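Side-chain contacts in dihydropteroate synthase (Stenotrophomonas maltophilia, PDB 7L6P), which probably catalyses the condensation of para-aminobenzoate with 6-hydroxymethyl-7,8-dihydropterin diphosphate to form 7,8-dihydropteroate, the immediate precursor of folates: residues 26-31 and 278-283; 93-98 and 117-122; 159-164 and 201-206; 180-185 and 221-226. One frame throughout, in Å; residues are numbered along the deposited sequence.

Interaction 1. Residues 26-31 and 278-283; sequences DRARVM and DALKIW
The backbones of 26-31 and 278-283 come nearest at Ala28 and Leu280, whose CA atoms lie 7.5 Å apart, far enough that side chains alone fill the gap between the start of strand 29-35 and helix 273-287. Leu280 carries the contact from the helix side through a single methyl, CD1. With CG lying opposite the carbonyl carbon (chi1 -71°) and CD1 continuing the chain away from CA (chi2 -175°), the side chain stands out from the helix at full length. Its CD1 lies 3.8 Å from Ala28 CB. The same methyl lies 3.9 Å from Val30 CG2, so it rests against both residues at once. Ala28 and Val30 can share it because, two positions apart on an extended backbone, they project on the same side. In the TIM barrel of this enzyme, strand 29-35 is the first strand and helix 273-287 the last helix, and the contact therefore lies where the end of the chain returns to its beginning. Val30 also packs on Val273 and Val277 of that helix, while Ala28 reaches Val261 of helix 250-262. Arg29, between the two apolar residues, turns the other way. Its NH1 forms a salt bridge with Asp66 and its NE donates to Arg24 O, whereas the ion pair from NH2 to Asp26 OD1 is long at 3.7 Å. Arg29 NH2 also lies 3.4 Å above the guanidinium plane of Arg27, displaced toward its rim. On the outer side of the helix, Asp278 OD2 forms a salt bridge with Arg243 of the second subunit.

Interaction 2. Residues 93-98 and 117-122; sequences PVIEQL and RAAVAA
Ala122, Ile95 and Glu96 bury the most surface where helix 84-101 meets the C-terminal end of helix 113-121. Ala122 is the first residue past the latter helix, though its N still bonds to Ala118 O, which keeps it on the helical path as it turns toward its neighbour. It presents both its methyl and its carbonyl oxygen to the other helix. Glu96 lies alongside with the aliphatic part of its side chain: CG is 3.7 Å from Ala122 CB and 3.6 Å from Ala122 O. Beyond CG the chain stays extended, so the carboxylate is carried away from the alanine and the glutamate contributes only methylene packing here. One residue earlier, Ile95 works deeper in the interface with two branches. CG1 stands beside its own backbone N (chi1 -67°) and CD1 runs on straight from it, bringing CD1 to 3.6 Å from Ala119 CB. The other branch, CG2, sits more loosely, 4.0 Å from Ala122 O. No hydrogen bond joins the segments; the fit depends on the small alanines, which let the backbones of Glu96 and Ala122 approach to 5.4 Å between CA atoms. The two helices are consecutive in the outer layer of the barrel, with strand 106-109 between them in the chain; Ile95 packs inward on Ile106 and Ile108 of that strand and Ile70 of strand 67-71, and Ala119 also reaches Ile108.

Interaction 3. Residues 159-164 and 201-206; sequences GHMQAD and FGFGKT
The ring of Phe203 receives Met161 at its edge rather than over a face: SD lies practically in the ring plane, 86° off the normal and 5.3 Å from the centroid. The ring atom met is CD1, 3.9 Å from Met161 SD, making this a Met-aromatic contact of the edge-on kind. Met161 arrives there with a side chain bent at both chi2 and chi3, which folds the thioether back beside its own backbone. Nearer the backbone, CG passes 4.2 Å from Gly204 N. Met154 packs on both partners, and Phe203, in the loop after the sixth barrel strand, 195-198, has its side chain about 4 Å from the imidazole bound in the active site. The backbone carbonyl of Phe203 is held by Lys205, whose NZ donates to Phe203 O at 2.9 Å. The same NZ lies within hydrogen-bonding distance of Leu199 O, Gly200 O and His153 ND1 as well, more acceptors than its hydrogens can serve at one time. Across the contact itself there is no hydrogen bond. An in-plane sulfur faces the ring's hydrogens, which are probably slightly positive, so a weak electrostatic attraction would add to the van der Waals contact.

Interaction 4. Residues 180-185 and 221-226; sequences QRLFAA and LELGVP
Leu182 on helix 170-188 projects toward Leu223 and Val225, in the turn that leads into strand 227-229, the seventh strand of the TIM barrel; the contact thus joins the helix that precedes the sixth strand to the connection that follows it. The apolar part rests on this one leucine, which has more surface buried here than any other residue of the pair of segments. CG opposite the carbonyl carbon (chi1 -72°) puts its two methyls out toward the turn, where they divide the work. CD1 approaches the root of Leu223, 4.1 Å from CB, while CD2 turns to Val225 and lies 4.2 Å from CG1. Leu182 thus forks across the turn, at relaxed van der Waals separations. The CA atoms of Leu182 and Leu223 remain 8.8 Å apart, so the backbones themselves keep their distance. Around this fork the barrel wall closes in: Leu182 packs on Leu151 of strand 149-152, Leu223 and Val225 both lean on Ile197 of strand 195-198, and Leu223 also touches Leu178 and Val179 of the helix.

No polar interaction crosses between the segments. In the turn, Gly224 N bonds to Leu221 O at the end of a 3-10 segment, and Gly224 takes up a positive phi (77°) as the chain swings from Leu223 to Val225, both of which point at the helix. On the helix, Arg181 faces a different direction and gives NE to Gly132 O. Its NH1 donates to OE1 of the adjacent Gln180 over 3.2 Å, with an N-H...O angle of 156° and the oxygen close to the guanidinium plane.

In the fold
All four contacts belong to one TIM barrel, yet they occupy different layers of it. Interactions 1 and 4 are buried and purely apolar across the segments, each depending on one helical leucine, through one methyl in interaction 1 and two in interaction 4, and their nearest atoms are about 9 Å apart. Interaction 1 spans nearly the whole chain and encloses the other three along the sequence. Interaction 2, only partly buried, joins adjacent outer helices through alanines, an isoleucine and an aliphatic glutamate stem. Interaction 3 is unlike the rest, using loops and a sulfur-aromatic pair beside the active site. Interactions 3 and 4 alternate along the chain, both bridging elements before and after strand 195-198.

Interaction 1. Residues 26-31 and 278-283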
# COMPACT_ATOMS: atom_id res chain seq x y z
N ASP A 26 -0.23 18.84 -7.95
CA ASP A 26 1.01 18.85 -7.18
C ASP A 26 1.19 17.53 -6.43
O ASP A 26 2.32 17.11 -6.15
CB ASP A 26 1.01 20.03 -6.21
CG ASP A 26 -0.23 20.04 -5.33
OD1 ASP A 26 -1.35 19.80 -5.83
OD2 ASP A 26 -0.08 20.29 -4.11
N ARG A 27 0.10 16.86 -6.12
CA ARG A 27 0.15 15.54 -5.53
C ARG A 27 -0.88 14.68 -6.25
O ARG A 27 -1.73 15.19 -6.98
CB ARG A 27 -0.09 15.54 -4.01
CG ARG A 27 -1.43 16.07 -3.53
CD ARG A 27 -1.33 16.33 -2.03
NE ARG A 27 -2.64 16.37 -1.39
CZ ARG A 27 -3.35 17.47 -1.18
NH1 ARG A 27 -2.90 18.67 -1.54
NH2 ARG A 27 -4.56 17.36 -0.63
N ALA A 28 -0.79 13.36 -6.05
CA ALA A 28 -1.71 12.45 -6.71
C ALA A 28 -3.13 12.75 -6.29
O ALA A 28 -3.39 13.10 -5.14
CB ALA A 28 -1.35 11.00 -6.39
N ARG A 29 -4.06 12.69 -7.23
CA ARG A 29 -5.46 12.94 -6.94
C ARG A 29 -6.24 11.64 -7.09
O ARG A 29 -5.87 10.77 -7.88
CB ARG A 29 -6.04 14.01 -7.87
CG ARG A 29 -5.29 15.29 -7.68
CD ARG A 29 -5.32 15.60 -6.21
NE ARG A 29 -4.83 16.92 -5.89
CZ ARG A 29 -5.30 17.64 -4.88
NH1 ARG A 29 -6.32 17.22 -4.15
NH2 ARG A 29 -4.68 18.78 -4.55
N VAL A 30 -7.31 11.50 -6.30
CA VAL A 30 -8.11 10.28 -6.28
C VAL A 30 -9.42 10.51 -7.01
O VAL A 30 -10.22 11.38 -6.63
CB VAL A 30 -8.39 9.80 -4.85
CG1 VAL A 30 -9.17 8.51 -4.94
CG2 VAL A 30 -7.09 9.63 -4.08
N MET A 31 -9.65 9.71 -8.05
CA MET A 31 -10.88 9.71 -8.85
C MET A 31 -11.76 8.57 -8.38
O MET A 31 -11.35 7.41 -8.43
CB MET A 31 -10.54 9.57 -10.33
CG MET A 31 -11.72 9.36 -11.27
SD MET A 31 -11.25 8.90 -12.96
CE MET A 31 -11.19 10.47 -13.84
N ASP A 278 -5.93 7.37 2.42
CA ASP A 278 -5.10 7.10 3.60
C ASP A 278 -3.69 6.69 3.19
O ASP A 278 -2.71 7.13 3.80
CB ASP A 278 -5.73 6.02 4.48
CG ASP A 278 -6.95 6.51 5.26
OD1 ASP A 278 -7.37 7.67 5.08
OD2 ASP A 278 -7.51 5.71 6.07
N ALA A 279 -3.57 5.82 2.19
CA ALA A 279 -2.24 5.45 1.70
C ALA A 279 -1.49 6.65 1.12
O ALA A 279 -0.28 6.81 1.36
CB ALA A 279 -2.36 4.34 0.66
N LEU A 280 -2.17 7.49 0.33
CA LEU A 280 -1.46 8.61 -0.31
C LEU A 280 -1.00 9.64 0.72
O LEU A 280 0.05 10.27 0.53
CB LEU A 280 -2.32 9.24 -1.41
CG LEU A 280 -2.46 8.31 -2.63
CD1 LEU A 280 -3.22 8.91 -3.84
CD2 LEU A 280 -1.07 7.85 -3.08
N LYS A 281 -1.75 9.81 1.82
CA LYS A 281 -1.31 10.74 2.85
C LYS A 281 -0.04 10.24 3.52
O LYS A 281 0.90 11.02 3.75
CB LYS A 281 -2.42 10.94 3.88
CG LYS A 281 -3.58 11.77 3.35
CD LYS A 281 -4.55 12.09 4.47
CE LYS A 281 -5.66 13.03 4.02
NZ LYS A 281 -6.54 13.35 5.21
N ILE A 282 0.05 8.93 3.77
CA ILE A 282 1.30 8.36 4.28
C ILE A 282 2.43 8.59 3.29
O ILE A 282 3.55 8.97 3.67
CB ILE A 282 1.13 6.87 4.61
CG1 ILE A 282 -0.01 6.69 5.62
CG2 ILE A 282 2.44 6.25 5.10
CD1 ILE A 282 0.12 7.58 6.85
N TRP A 283 2.16 8.40 2.00
CA TRP A 283 3.18 8.63 1.00
C TRP A 283 3.66 10.08 1.05
O TRP A 283 4.86 10.34 1.13
CB TRP A 283 2.64 8.29 -0.39
CG TRP A 283 3.57 8.63 -1.50
CD1 TRP A 283 3.31 9.44 -2.57
CD2 TRP A 283 4.93 8.21 -1.64
NE1 TRP A 283 4.40 9.50 -3.39
CE2 TRP A 283 5.42 8.76 -2.84
CE3 TRP A 283 5.78 7.39 -0.88
CZ2 TRP A 283 6.72 8.54 -3.30
CZ3 TRP A 283 7.07 7.16 -1.33
CH2 TRP A 283 7.53 7.74 -2.53

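Interaction 2. Residues 93-98 and 117-122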
# COMPACT_ATOMS: atom_id res chain seq x y z
N PRO A 93 -28.87 12.34 -15.69
CA PRO A 93 -29.36 12.80 -14.38
C PRO A 93 -28.31 12.70 -13.30
O PRO A 93 -28.25 13.56 -12.42
CB PRO A 93 -30.56 11.88 -14.11
CG PRO A 93 -30.35 10.69 -14.97
CD PRO A 93 -29.68 11.23 -16.21
N VAL A 94 -27.45 11.67 -13.35
CA VAL A 94 -26.45 11.52 -12.31
C VAL A 94 -25.41 12.63 -12.41
O VAL A 94 -24.92 13.12 -11.39
CB VAL A 94 -25.80 10.12 -12.39
CG1 VAL A 94 -24.63 10.01 -11.41
CG2 VAL A 94 -26.83 9.05 -12.11
N ILE A 95 -25.08 13.06 -13.62
CA ILE A 95 -24.12 14.14 -13.78
C ILE A 95 -24.74 15.47 -13.38
O ILE A 95 -24.14 16.25 -12.64
CB ILE A 95 -23.57 14.19 -15.22
CG1 ILE A 95 -22.73 12.96 -15.51
CG2 ILE A 95 -22.67 15.38 -15.36
CD1 ILE A 95 -22.23 12.90 -16.93
N GLU A 96 -25.94 15.76 -13.89
CA GLU A 96 -26.59 17.02 -13.55
C GLU A 96 -26.66 17.22 -12.04
O GLU A 96 -26.28 18.28 -11.53
CB GLU A 96 -28.00 17.10 -14.16
CG GLU A 96 -28.03 17.45 -15.64
CD GLU A 96 -29.42 17.34 -16.24
OE1 GLU A 96 -30.25 16.59 -15.69
OE2 GLU A 96 -29.69 18.03 -17.24
N GLN A 97 -27.13 16.20 -11.32
CA GLN A 97 -27.33 16.34 -9.88
C GLN A 97 -26.01 16.41 -9.13
O GLN A 97 -25.84 17.24 -8.23
CB GLN A 97 -28.19 15.19 -9.36
CG GLN A 97 -29.67 15.48 -9.38
CD GLN A 97 -30.52 14.23 -9.19
OE1 GLN A 97 -30.82 13.83 -8.06
NE2 GLN A 97 -30.90 13.60 -10.30
N LEU A 98 -25.06 15.52 -9.46
CA LEU A 98 -23.77 15.54 -8.79
C LEU A 98 -23.04 16.86 -9.04
O LEU A 98 -22.32 17.35 -8.16
CB LEU A 98 -22.91 14.36 -9.24
CG LEU A 98 -23.27 13.04 -8.57
CD1 LEU A 98 -22.49 11.92 -9.23
CD2 LEU A 98 -23.00 13.10 -7.08
N ARG A 117 -20.90 14.88 -25.72
CA ARG A 117 -21.50 16.20 -25.87
C ARG A 117 -22.58 16.43 -24.82
O ARG A 117 -22.63 17.49 -24.18
CB ARG A 117 -22.07 16.37 -27.27
CG ARG A 117 -21.08 16.84 -28.30
CD ARG A 117 -21.79 17.14 -29.61
NE ARG A 117 -22.66 16.03 -29.99
CZ ARG A 117 -22.47 15.23 -31.03
NH1 ARG A 117 -21.46 15.42 -31.87
NH2 ARG A 117 -23.30 14.21 -31.23
N ALA A 118 -23.46 15.45 -24.63
CA ALA A 118 -24.57 15.63 -23.70
C ALA A 118 -24.07 15.70 -22.26
O ALA A 118 -24.57 16.51 -21.47
CB ALA A 118 -25.57 14.49 -23.89
N ALA A 119 -23.11 14.85 -21.90
CA ALA A 119 -22.57 14.88 -20.55
C ALA A 119 -21.90 16.21 -20.24
O ALA A 119 -22.12 16.80 -19.17
CB ALA A 119 -21.59 13.72 -20.36
N VAL A 120 -21.06 16.70 -21.15
CA VAL A 120 -20.38 17.98 -20.93
C VAL A 120 -21.38 19.12 -20.86
O VAL A 120 -21.25 20.03 -20.03
CB VAL A 120 -19.33 18.21 -22.03
CG1 VAL A 120 -18.79 19.62 -21.95
CG2 VAL A 120 -18.20 17.21 -21.86
N ALA A 121 -22.41 19.09 -21.70
CA ALA A 121 -23.44 20.13 -21.61
C ALA A 121 -24.25 20.02 -20.33
O ALA A 121 -24.83 21.02 -19.89
CB ALA A 121 -24.36 20.07 -22.83
N ALA A 122 -24.33 18.83 -19.74
CA ALA A 122 -25.04 18.62 -18.48
C ALA A 122 -24.18 18.88 -17.26
O ALA A 122 -24.67 18.73 -16.13
CB ALA A 122 -25.60 17.20 -18.42

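Interaction 3. Residues 159-164 and 201-206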
# COMPACT_ATOMS: atom_id res chain seq x y z
N GLY A 159 -16.49 -3.59 -25.86
CA GLY A 159 -17.43 -4.68 -25.92
C GLY A 159 -16.84 -5.99 -26.35
O GLY A 159 -17.52 -7.01 -26.28
N HIS A 160 -15.64 -5.97 -26.92
CA HIS A 160 -14.96 -7.18 -27.38
C HIS A 160 -13.50 -7.09 -26.95
O HIS A 160 -12.64 -6.65 -27.73
CB HIS A 160 -15.12 -7.36 -28.88
CG HIS A 160 -16.53 -7.20 -29.34
ND1 HIS A 160 -17.09 -5.97 -29.59
CD2 HIS A 160 -17.49 -8.11 -29.59
CE1 HIS A 160 -18.35 -6.13 -29.96
NE2 HIS A 160 -18.61 -7.43 -29.98
N MET A 161 -13.24 -7.51 -25.73
CA MET A 161 -11.87 -7.55 -25.23
C MET A 161 -11.18 -8.81 -25.73
O MET A 161 -11.81 -9.83 -26.00
CB MET A 161 -11.87 -7.49 -23.70
CG MET A 161 -11.00 -6.39 -23.09
SD MET A 161 -11.23 -4.73 -23.80
CE MET A 161 -13.00 -4.46 -23.58
N GLN A 162 -9.87 -8.69 -25.90
CA GLN A 162 -9.06 -9.77 -26.46
C GLN A 162 -8.90 -10.93 -25.49
O GLN A 162 -8.56 -10.73 -24.32
CB GLN A 162 -7.69 -9.24 -26.83
CG GLN A 162 -7.72 -8.33 -27.99
CD GLN A 162 -6.42 -8.40 -28.71
OE1 GLN A 162 -5.37 -8.35 -28.09
NE2 GLN A 162 -6.48 -8.56 -30.04
N ALA A 163 -9.13 -12.15 -25.98
CA ALA A 163 -8.98 -13.33 -25.14
C ALA A 163 -7.51 -13.63 -24.86
O ALA A 163 -7.13 -13.90 -23.71
CB ALA A 163 -9.67 -14.53 -25.79
N ASP A 164 -6.67 -13.62 -25.90
CA ASP A 164 -5.23 -13.81 -25.76
C ASP A 164 -4.47 -12.57 -26.20
O ASP A 164 -4.00 -12.49 -27.34
CB ASP A 164 -4.76 -15.04 -26.54
CG ASP A 164 -4.96 -16.32 -25.76
OD1 ASP A 164 -4.58 -16.33 -24.56
OD2 ASP A 164 -5.48 -17.30 -26.33
N PHE A 201 -4.46 -0.42 -17.75
CA PHE A 201 -4.19 -1.71 -17.13
C PHE A 201 -5.39 -2.64 -17.27
O PHE A 201 -6.53 -2.22 -17.08
CB PHE A 201 -3.83 -1.52 -15.67
CG PHE A 201 -2.57 -0.75 -15.45
CD1 PHE A 201 -1.35 -1.31 -15.79
CD2 PHE A 201 -2.60 0.51 -14.86
CE1 PHE A 201 -0.19 -0.62 -15.58
CE2 PHE A 201 -1.43 1.21 -14.65
CZ PHE A 201 -0.23 0.65 -15.01
N GLY A 202 -5.14 -3.89 -17.64
CA GLY A 202 -6.19 -4.88 -17.77
C GLY A 202 -6.87 -4.95 -19.13
O GLY A 202 -7.47 -5.98 -19.46
N PHE A 203 -6.77 -3.91 -19.95
CA PHE A 203 -7.52 -3.82 -21.21
C PHE A 203 -6.66 -4.35 -22.35
O PHE A 203 -5.82 -3.63 -22.90
CB PHE A 203 -7.95 -2.38 -21.46
CG PHE A 203 -9.06 -1.90 -20.57
CD1 PHE A 203 -10.38 -2.21 -20.88
CD2 PHE A 203 -8.79 -1.12 -19.44
CE1 PHE A 203 -11.42 -1.75 -20.08
CE2 PHE A 203 -9.82 -0.65 -18.65
CZ PHE A 203 -11.15 -0.98 -18.97
N GLY A 204 -6.88 -5.61 -22.71
CA GLY A 204 -6.06 -6.27 -23.70
C GLY A 204 -4.67 -6.54 -23.15
O GLY A 204 -3.69 -6.42 -23.89
N LYS A 205 -4.58 -6.95 -21.88
CA LYS A 205 -3.29 -7.17 -21.24
C LYS A 205 -3.35 -8.33 -20.27
O LYS A 205 -4.28 -8.43 -19.46
CB LYS A 205 -2.82 -5.91 -20.51
CG LYS A 205 -2.34 -4.82 -21.44
CD LYS A 205 -2.70 -3.44 -20.91
CE LYS A 205 -2.54 -2.38 -21.98
NZ LYS A 205 -3.81 -1.62 -22.20
N THR A 206 -2.34 -9.19 -20.32
CA THR A 206 -2.18 -10.19 -19.27
C THR A 206 -1.72 -9.54 -17.97
O THR A 206 -1.34 -8.35 -17.93
CB THR A 206 -1.15 -11.25 -19.68
OG1 THR A 206 0.14 -10.63 -19.78
CG2 THR A 206 -1.53 -11.94 -20.96

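Interaction 4. Residues 180-185 and 221-226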
# COMPACT_ATOMS: atom_id res chain seq x y z
N GLN A 180 0.57 8.44 -31.02
CA GLN A 180 -0.24 8.68 -32.21
C GLN A 180 -1.60 9.25 -31.87
O GLN A 180 -2.12 10.10 -32.60
CB GLN A 180 -0.40 7.38 -33.01
CG GLN A 180 -0.87 7.58 -34.41
CD GLN A 180 -2.38 7.58 -34.53
OE1 GLN A 180 -3.08 7.15 -33.62
NE2 GLN A 180 -2.89 8.10 -35.64
N ARG A 181 -2.18 8.85 -30.74
CA ARG A 181 -3.43 9.45 -30.28
C ARG A 181 -3.22 10.90 -29.87
O ARG A 181 -4.09 11.75 -30.11
CB ARG A 181 -4.00 8.64 -29.11
CG ARG A 181 -4.24 7.17 -29.41
CD ARG A 181 -4.95 6.96 -30.73
NE ARG A 181 -6.22 7.69 -30.79
CZ ARG A 181 -6.76 8.15 -31.92
NH1 ARG A 181 -6.18 7.95 -33.09
NH2 ARG A 181 -7.90 8.82 -31.86
N LEU A 182 -2.08 11.21 -29.23
CA LEU A 182 -1.79 12.60 -28.89
C LEU A 182 -1.63 13.45 -30.14
O LEU A 182 -2.20 14.55 -30.23
CB LEU A 182 -0.54 12.70 -28.00
CG LEU A 182 -0.66 12.22 -26.53
CD1 LEU A 182 0.71 11.94 -25.91
CD2 LEU A 182 -1.43 13.22 -25.68
N PHE A 183 -0.91 12.95 -31.15
CA PHE A 183 -0.77 13.70 -32.39
C PHE A 183 -2.11 13.89 -33.09
O PHE A 183 -2.40 14.97 -33.60
CB PHE A 183 0.22 13.06 -33.35
CG PHE A 183 0.34 13.80 -34.65
CD1 PHE A 183 1.13 14.94 -34.73
CD2 PHE A 183 -0.34 13.38 -35.78
CE1 PHE A 183 1.24 15.66 -35.91
CE2 PHE A 183 -0.25 14.07 -36.96
CZ PHE A 183 0.56 15.23 -37.04
N ALA A 184 -2.91 12.83 -33.17
CA ALA A 184 -4.23 12.98 -33.79
C ALA A 184 -5.06 13.99 -33.02
O ALA A 184 -5.74 14.83 -33.62
CB ALA A 184 -4.93 11.62 -33.86
N ALA A 185 -5.01 13.95 -31.69
CA ALA A 185 -5.69 14.98 -30.90
C ALA A 185 -5.10 16.36 -31.19
O ALA A 185 -5.84 17.34 -31.32
CB ALA A 185 -5.59 14.65 -29.42
N LEU A 221 6.19 9.53 -18.66
CA LEU A 221 6.21 10.94 -18.30
C LEU A 221 6.86 11.78 -19.38
O LEU A 221 6.64 12.99 -19.42
CB LEU A 221 6.98 11.13 -16.98
CG LEU A 221 6.26 10.63 -15.73
CD1 LEU A 221 7.16 10.82 -14.55
CD2 LEU A 221 4.91 11.34 -15.56
N GLU A 222 7.65 11.16 -20.26
CA GLU A 222 8.28 11.89 -21.35
C GLU A 222 7.25 12.41 -22.34
O GLU A 222 7.54 13.31 -23.11
CB GLU A 222 9.34 11.04 -22.04
N LEU A 223 6.06 11.80 -22.40
CA LEU A 223 5.00 12.36 -23.23
C LEU A 223 4.56 13.76 -22.77
O LEU A 223 3.92 14.47 -23.54
CB LEU A 223 3.79 11.41 -23.28
CG LEU A 223 4.20 10.11 -23.95
CD1 LEU A 223 3.13 8.99 -23.91
CD2 LEU A 223 4.62 10.43 -25.38
N GLY A 224 4.87 14.15 -21.53
CA GLY A 224 4.58 15.50 -21.08
C GLY A 224 3.15 15.80 -20.72
O GLY A 224 2.78 16.97 -20.67
N VAL A 225 2.32 14.79 -20.47
CA VAL A 225 0.93 15.00 -20.06
C VAL A 225 0.69 14.20 -18.78
O VAL A 225 1.37 13.19 -18.54
CB VAL A 225 -0.07 14.54 -21.16
CG1 VAL A 225 0.02 15.43 -22.38
CG2 VAL A 225 0.20 13.12 -21.53
N PRO A 226 -0.29 14.60 -17.97
CA PRO A 226 -0.59 13.83 -16.76
C PRO A 226 -1.01 12.40 -17.09
O PRO A 226 -1.64 12.13 -18.12
CB PRO A 226 -1.74 14.62 -16.12
CG PRO A 226 -1.58 16.03 -16.64
CD PRO A 226 -1.05 15.86 -18.05